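Local coordinates for imidazolonepropionase (Unidentified, PDB 2Q09), which hydrolyses the ring carbon-nitrogen bond of imidazolone-5-propanoate to give N-formimidoyl-L-glutamate, the third step of histidine degradation, at residues 327-330 against 331-334; 354-358 against 359-363. All coordinates share one frame; numbering follows the deposited sequence.

Interaction 1: residues 327-330 against 331-334; sequences SLRM and AMNM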
loop_
_atom_site.group_PDB
_atom_site.type_symbol
_atom_site.label_atom_id
_atom_site.label_comp_id
_atom_site.label_asym_id
_atom_site.label_seq_id
_atom_site.Cartn_x
_atom_site.Cartn_y
_atom_site.Cartn_z
ATOM N N SER A 327 -4.010 -4.276 9.601
ATOM C CA SER A 327 -2.717 -4.297 10.258
ATOM C C SER A 327 -1.618 -4.492 9.219
ATOM O O SER A 327 -1.620 -5.478 8.474
ATOM C CB SER A 327 -2.658 -5.443 11.271
ATOM O OG SER A 327 -1.389 -5.486 11.903
ATOM N N LEU A 328 -0.684 -3.551 9.155
ATOM C CA LEU A 328 0.425 -3.679 8.220
ATOM C C LEU A 328 1.451 -4.618 8.845
ATOM O O LEU A 328 2.043 -5.457 8.170
ATOM C CB LEU A 328 1.090 -2.325 7.947
ATOM C CG LEU A 328 2.373 -2.413 7.108
ATOM C CD1 LEU A 328 2.056 -3.021 5.743
ATOM C CD2 LEU A 328 2.988 -1.026 6.943
ATOM N N ARG A 329 1.657 -4.469 10.147
ATOM C CA ARG A 329 2.625 -5.309 10.837
ATOM C C ARG A 329 2.264 -6.789 10.820
ATOM O O ARG A 329 3.150 -7.638 10.769
ATOM C CB ARG A 329 2.845 -4.800 12.264
ATOM C CG ARG A 329 3.577 -3.450 12.257
ATOM C CD ARG A 329 3.823 -2.892 13.644
ATOM N NE ARG A 329 4.741 -3.721 14.415
ATOM C CZ ARG A 329 5.144 -3.421 15.646
ATOM N NH1 ARG A 329 4.708 -2.310 16.228
ATOM N NH2 ARG A 329 5.961 -4.228 16.307
HETATM N N MSE A 330 0.971 -7.105 10.839
HETATM C CA MSE A 330 0.551 -8.505 10.793
HETATM C C MSE A 330 0.970 -9.018 9.412
HETATM O O MSE A 330 1.392 -10.167 9.250
HETATM C CB MSE A 330 -0.967 -8.623 10.948
HETATM C CG MSE A 330 -1.488 -10.052 10.976
HETATM SE SE MSE A 330 -0.938 -11.013 12.596
HETATM C CE MSE A 330 0.274 -12.286 11.806
ATOM N N ALA A 331 0.861 -8.150 8.412
ATOM C CA ALA A 331 1.238 -8.524 7.053
ATOM C C ALA A 331 2.734 -8.817 6.986
ATOM O O ALA A 331 3.177 -9.722 6.273
ATOM C CB ALA A 331 0.882 -7.401 6.075
HETATM N N MSE A 332 3.515 -8.032 7.720
HETATM C CA MSE A 332 4.963 -8.225 7.751
HETATM C C MSE A 332 5.270 -9.584 8.388
HETATM O O MSE A 332 6.125 -10.338 7.909
HETATM C CB MSE A 332 5.617 -7.104 8.562
HETATM C CG MSE A 332 5.460 -5.722 7.916
HETATM SE SE MSE A 332 5.958 -4.274 9.081
HETATM C CE MSE A 332 7.918 -4.488 8.936
ATOM N N ASN A 333 4.574 -9.882 9.480
ATOM C CA ASN A 333 4.756 -11.149 10.180
ATOM C C ASN A 333 4.396 -12.305 9.242
ATOM O O ASN A 333 5.091 -13.320 9.188
ATOM C CB ASN A 333 3.875 -11.175 11.430
ATOM C CG ASN A 333 4.077 -12.414 12.273
ATOM O OD1 ASN A 333 3.637 -13.510 11.913
ATOM N ND2 ASN A 333 4.756 -12.249 13.407
HETATM N N MSE A 334 3.315 -12.138 8.487
HETATM C CA MSE A 334 2.900 -13.183 7.562
HETATM C C MSE A 334 3.838 -13.324 6.368
HETATM O O MSE A 334 4.044 -14.431 5.883
HETATM C CB MSE A 334 1.464 -12.949 7.088
HETATM C CG MSE A 334 0.443 -13.185 8.181
HETATM SE SE MSE A 334 -1.390 -13.153 7.539
HETATM C CE MSE A 334 -2.283 -13.663 9.195
#

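Interaction 2: residues 354-358 against 359-363; sequences AARAL and GEQEQ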
loop_
_atom_site.group_PDB
_atom_site.type_symbol
_atom_site.label_atom_id
_atom_site.label_comp_id
_atom_site.label_asym_id
_atom_site.label_seq_id
_atom_site.Cartn_x
_atom_site.Cartn_y
_atom_site.Cartn_z
ATOM N N ALA A 354 8.345 0.034 -0.548
ATOM C CA ALA A 354 6.964 0.507 -0.561
ATOM C C ALA A 354 6.947 1.911 -1.153
ATOM O O ALA A 354 6.049 2.265 -1.914
ATOM C CB ALA A 354 6.390 0.533 0.858
ATOM N N ALA A 355 7.942 2.718 -0.791
ATOM C CA ALA A 355 8.034 4.079 -1.304
ATOM C C ALA A 355 8.152 4.044 -2.827
ATOM O O ALA A 355 7.465 4.786 -3.529
ATOM C CB ALA A 355 9.241 4.793 -0.702
ATOM N N ARG A 356 9.030 3.179 -3.326
ATOM C CA ARG A 356 9.248 3.043 -4.762
ATOM C C ARG A 356 7.974 2.595 -5.475
ATOM O O ARG A 356 7.672 3.065 -6.574
ATOM C CB ARG A 356 10.374 2.039 -5.039
ATOM C CG ARG A 356 10.775 1.935 -6.523
ATOM C CD ARG A 356 11.990 1.026 -6.704
ATOM N NE ARG A 356 13.190 1.600 -6.097
ATOM C CZ ARG A 356 13.921 2.563 -6.652
ATOM N NH1 ARG A 356 13.587 3.062 -7.836
ATOM N NH2 ARG A 356 14.979 3.040 -6.014
ATOM N N ALA A 357 7.239 1.677 -4.855
ATOM C CA ALA A 357 5.992 1.175 -5.436
ATOM C C ALA A 357 4.969 2.301 -5.616
ATOM O O ALA A 357 4.030 2.177 -6.398
ATOM C CB ALA A 357 5.405 0.077 -4.553
ATOM N N LEU A 358 5.152 3.394 -4.885
ATOM C CA LEU A 358 4.246 4.533 -4.978
ATOM C C LEU A 358 4.904 5.683 -5.732
ATOM O O LEU A 358 4.362 6.784 -5.783
ATOM C CB LEU A 358 3.834 5.002 -3.575
ATOM C CG LEU A 358 3.117 3.981 -2.683
ATOM C CD1 LEU A 358 2.772 4.601 -1.343
ATOM C CD2 LEU A 358 1.854 3.490 -3.382
ATOM N N GLY A 359 6.071 5.412 -6.308
ATOM C CA GLY A 359 6.802 6.420 -7.060
ATOM C C GLY A 359 7.418 7.497 -6.189
ATOM O O GLY A 359 7.722 8.594 -6.666
ATOM N N GLU A 360 7.614 7.189 -4.912
ATOM C CA GLU A 360 8.188 8.147 -3.976
ATOM C C GLU A 360 9.598 7.777 -3.508
ATOM O O GLU A 360 10.049 8.246 -2.461
ATOM C CB GLU A 360 7.276 8.279 -2.756
ATOM C CG GLU A 360 5.895 8.861 -3.047
ATOM C CD GLU A 360 5.950 10.309 -3.501
ATOM O OE1 GLU A 360 6.706 11.095 -2.893
ATOM O OE2 GLU A 360 5.228 10.662 -4.455
ATOM N N GLN A 361 10.290 6.943 -4.281
ATOM C CA GLN A 361 11.635 6.505 -3.913
ATOM C C GLN A 361 12.592 7.644 -3.547
ATOM O O GLN A 361 13.467 7.470 -2.697
ATOM C CB GLN A 361 12.256 5.674 -5.046
ATOM C CG GLN A 361 12.340 6.404 -6.384
ATOM C CD GLN A 361 11.081 6.242 -7.217
ATOM O OE1 GLN A 361 9.984 6.083 -6.687
ATOM N NE2 GLN A 361 11.235 6.294 -8.531
ATOM N N GLU A 362 12.430 8.801 -4.183
ATOM C CA GLU A 362 13.315 9.935 -3.920
ATOM C C GLU A 362 12.913 10.781 -2.713
ATOM O O GLU A 362 13.714 11.576 -2.219
ATOM C CB GLU A 362 13.391 10.849 -5.155
ATOM C CG GLU A 362 13.927 10.179 -6.415
ATOM C CD GLU A 362 14.151 11.157 -7.557
ATOM O OE1 GLU A 362 13.174 11.780 -8.019
ATOM O OE2 GLU A 362 15.313 11.304 -7.990
ATOM N N GLN A 363 11.688 10.604 -2.229
ATOM C CA GLN A 363 11.183 11.415 -1.122
ATOM C C GLN A 363 10.940 10.735 0.225
ATOM O O GLN A 363 11.017 11.384 1.266
ATOM C CB GLN A 363 9.866 12.067 -1.542
ATOM C CG GLN A 363 9.926 12.856 -2.827
ATOM C CD GLN A 363 10.711 14.137 -2.678
ATOM O OE1 GLN A 363 10.532 14.877 -1.712
ATOM N NE2 GLN A 363 11.581 14.413 -3.640
#

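Interaction 1: residues 327-330 against 331-334
Met-330 O accepts the amide of Met-334 (N to O 2.9 Å), the shortest of three successive i to i+4 bonds in this first part of helix 328-339. Met-332 N to Leu-328 O and Asn-333 N to Arg-329 O continue the pattern, both at 3.0 Å. Ser-327 is the N-cap: its OG takes the amide hydrogen of Met-330 (OG to N 3.1 Å), while Glu-133 bonds both to that hydroxyl and to Leu-328 N, so a carboxylate sits at the positive end of the helix dipole. The helix follows the last barrel strand, 312-314, of this amidohydrolase TIM barrel. Along its flank, the side chain of selenomethionine Met-330 starts anti to the backbone N (chi1 -177°) and bends at both chi2 and chi3, bringing CE to 3.7 Å from CG of selenomethionine Met-334. The same methyl passes Asn-333 OD1 at 3.6 Å. Elsewhere on the helix, the selenium of Met-332 rests against the aliphatic start of Arg-329, SE to CG 4.1 Å. Beyond that stem the Arg-329 guanidinium bonds to Gln-394 and to the carbonyl of Leu-386. Ala-331 and Met-334 pack on helix 288-293.

Interaction 2: residues 354-358 against 359-363
The backbone of 354-358 closes its helix with two nested bonds, Glu-360 N to Ala-355 O (2.8 Å) outside and Gly-359 N to Arg-356 O (2.9 Å) within, with Gly-359 in a left-handed conformation (phi 72°). Both donors stand above the carbonyl planes they address, the amide of Gly-359 by 68°, as the chain curls back over the last turn. Ala-355 O is gripped twice, for Leu-358 N also bonds to it, from the opposite face of its plane to Glu-360 N. This is a Schellman motif, with Gly-359 as the C-prime residue that ends helix 352-357. The reversal brings Gln-361 beside Arg-356. Gln-361 CB lies over the centre of one guanidinium face, 3.9 Å from CZ, and CG comes equally near to NH1 of Arg-356. The contact is thus made by the aliphatic base of the glutamine, and the two side chains cross at about a right angle. Arg-356 runs out straight through chi1 and chi2, then bends at chi3 (-66°) to bring its end above that base, and the turn at chi4 sets the guanidinium plane facing it. On another side of the turn, Glu-360 CB lies 3.6 Å from Ala-355 O, and the Glu-360 carboxylate runs on to a salt bridge with Lys-170. The Leu-358 side chain leads away to pack on Ile-69 and Cys-71 of strand 63-73 and on Thr-137 and Glu-139 of strand 135-141, both strands of the barrel.

Interactions 1 and 2 come in series along the chain and lie at contrasting points of helical structure: 327-334 starts helix 328-339, whereas 354-363 ends helix 352-357, with helix 343-349 between them. Their centres are 20 Å apart and their nearest atoms about 7 Å apart, without touching. Both nevertheless meet strand 63-73, which carries the iron ligand His-72 and ends just before His-74: Leu-328 packs on Leu-68 and Asp-70, and Leu-358 on Ile-69 and Cys-71. Each leucine side chain comes within about 8 Å of that of His-72, placing both helix ends in the surroundings of the metal-bearing strand rather than in the inhibitor pocket itself.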